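Ketosynthase (Streptomyces sp. MSC090213JE08, PDB 6KXD) probably catalyses the decarboxylative condensation of malonyl-ACP with an acyl-ACP in polyketide chain elongation, as beta-ketoacyl-ACP synthases do. Local coordinates at residues Ala169-Asn174 with His336-Ser342. Sequence-based numbering, arbitrary orientation.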
loop_
_atom_site.group_PDB
_atom_site.type_symbol
_atom_site.label_atom_id
_atom_site.label_comp_id
_atom_site.label_asym_id
_atom_site.label_seq_id
_atom_site.Cartn_x
_atom_site.Cartn_y
_atom_site.Cartn_z
ATOM N N ALA A 169 -1.046 -4.607 -4.641
ATOM C CA ALA A 169 -0.681 -5.872 -5.304
ATOM C C ALA A 169 0.131 -5.651 -6.594
ATOM O O ALA A 169 1.206 -5.025 -6.580
ATOM C CB ALA A 169 -1.929 -6.683 -5.462
ATOM N N CYS A 170 -0.309 -6.191 -7.746
ATOM C CA CYS A 170 0.534 -6.145 -8.955
ATOM C C CYS A 170 0.777 -4.733 -9.470
ATOM O O CYS A 170 1.783 -4.479 -10.205
ATOM C CB CYS A 170 -0.111 -6.892 -10.103
ATOM S SG CYS A 170 -1.066 -8.266 -9.459
ATOM N N ALA A 171 -0.097 -3.804 -9.064
ATOM C CA ALA A 171 0.021 -2.461 -9.529
ATOM C C ALA A 171 0.878 -1.633 -8.571
ATOM O O ALA A 171 1.138 -0.493 -8.834
ATOM C CB ALA A 171 -1.348 -1.843 -9.682
ATOM N N ALA A 172 1.342 -2.241 -7.481
ATOM C CA ALA A 172 1.841 -1.466 -6.358
ATOM C C ALA A 172 3.119 -0.724 -6.763
ATOM O O ALA A 172 3.301 0.413 -6.400
ATOM C CB ALA A 172 2.007 -2.371 -5.169
ATOM N N GLY A 173 3.987 -1.337 -7.574
ATOM C CA GLY A 173 5.203 -0.656 -8.048
ATOM C C GLY A 173 4.914 0.647 -8.787
ATOM O O GLY A 173 5.487 1.632 -8.535
ATOM N N ASN A 174 3.955 0.618 -9.705
ATOM C CA ASN A 174 3.548 1.764 -10.461
ATOM C C ASN A 174 2.882 2.803 -9.551
ATOM O O ASN A 174 3.110 4.000 -9.707
ATOM C CB ASN A 174 2.570 1.381 -11.570
ATOM C CG ASN A 174 3.252 1.070 -12.885
ATOM O OD1 ASN A 174 4.479 1.189 -12.982
ATOM N ND2 ASN A 174 2.472 0.593 -13.852
ATOM N N HIS A 336 5.261 -13.760 -12.517
ATOM C CA HIS A 336 4.477 -12.707 -11.898
ATOM C C HIS A 336 5.092 -12.413 -10.532
ATOM O O HIS A 336 4.828 -13.165 -9.586
ATOM C CB HIS A 336 3.012 -13.124 -11.807
ATOM C CG HIS A 336 2.127 -11.998 -11.393
ATOM N ND1 HIS A 336 2.639 -10.827 -10.838
ATOM C CD2 HIS A 336 0.791 -11.845 -11.459
ATOM C CE1 HIS A 336 1.636 -10.005 -10.562
ATOM N NE2 HIS A 336 0.486 -10.612 -10.928
ATOM N N SER A 337 5.881 -11.350 -10.448
ATOM C CA SER A 337 6.647 -11.040 -9.228
ATOM C C SER A 337 5.825 -10.163 -8.271
ATOM O O SER A 337 6.375 -9.454 -7.431
ATOM C CB SER A 337 7.971 -10.432 -9.560
ATOM O OG SER A 337 7.844 -9.234 -10.294
ATOM N N MET A 338 4.498 -10.230 -8.414
ATOM C CA MET A 338 3.547 -9.693 -7.456
ATOM C C MET A 338 3.850 -8.195 -7.250
ATOM O O MET A 338 3.882 -7.392 -8.220
ATOM C CB MET A 338 3.610 -10.534 -6.178
ATOM C CG MET A 338 3.318 -12.014 -6.399
ATOM S SD MET A 338 1.793 -12.273 -7.405
ATOM C CE MET A 338 1.945 -14.044 -7.665
ATOM N N GLY A 339 4.111 -7.780 -6.016
ATOM C CA GLY A 339 4.276 -6.365 -5.741
ATOM C C GLY A 339 5.473 -5.791 -6.460
ATOM O O GLY A 339 5.506 -4.599 -6.780
ATOM N N ALA A 340 6.421 -6.663 -6.816
ATOM C CA ALA A 340 7.586 -6.184 -7.542
ATOM C C ALA A 340 7.294 -6.009 -9.036
ATOM O O ALA A 340 8.103 -5.422 -9.766
ATOM C CB ALA A 340 8.721 -7.138 -7.333
ATOM N N ALA A 341 6.178 -6.565 -9.507
ATOM C CA ALA A 341 6.028 -6.775 -10.926
ATOM C C ALA A 341 6.101 -5.457 -11.670
ATOM O O ALA A 341 6.921 -5.333 -12.557
ATOM C CB ALA A 341 4.789 -7.544 -11.253
ATOM N N SER A 342 5.295 -4.461 -11.280
ATOM C CA SER A 342 5.253 -3.245 -12.031
ATOM C C SER A 342 6.520 -2.414 -11.805
ATOM O O SER A 342 6.842 -1.605 -12.635
ATOM C CB SER A 342 3.970 -2.436 -11.754
ATOM O OG SER A 342 3.711 -2.283 -10.368
#
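With chi1 of H336 at -170°, its CG lies anti to the backbone N, while C170 swings SG in beside its backbone N, roughly anti to the carbonyl carbon but off a staggered position (chi1 -32°); these turns bring SG to the edge of the imidazole, near its plane, 3.2 Å from NE2. M338 SD sits over one face of the ring, 3.8 Å above its plane. A cysteine beside a histidine, with H301 also touching C170, is the arrangement of the Cys-His-His active site of beta-ketoacyl synthases, so C170 is probably the nucleophile that carries the acyl chain. S342 ties the 3-10 turn of C170 to the first turn of helix 172-185: its OG donates to C170 O (2.9 Å) and accepts from N174 N (3.0 Å). Replacing S342 by alanine removes the hydroxyl, and C170 O and N174 N would probably lose the partner they share, leaving the turn that carries C170 less firmly held. G173 suits its place because a side chain would run into S342 OG, and G339 CA makes a nearly straight C-H...O contact with A169 O (3.5 Å). The contact joins helix 172-185 to helix 341-355, deep in the thiolase-like core, where N390 of strand 387-394 hydrogen-bonds both N174 OD1 and S342 O.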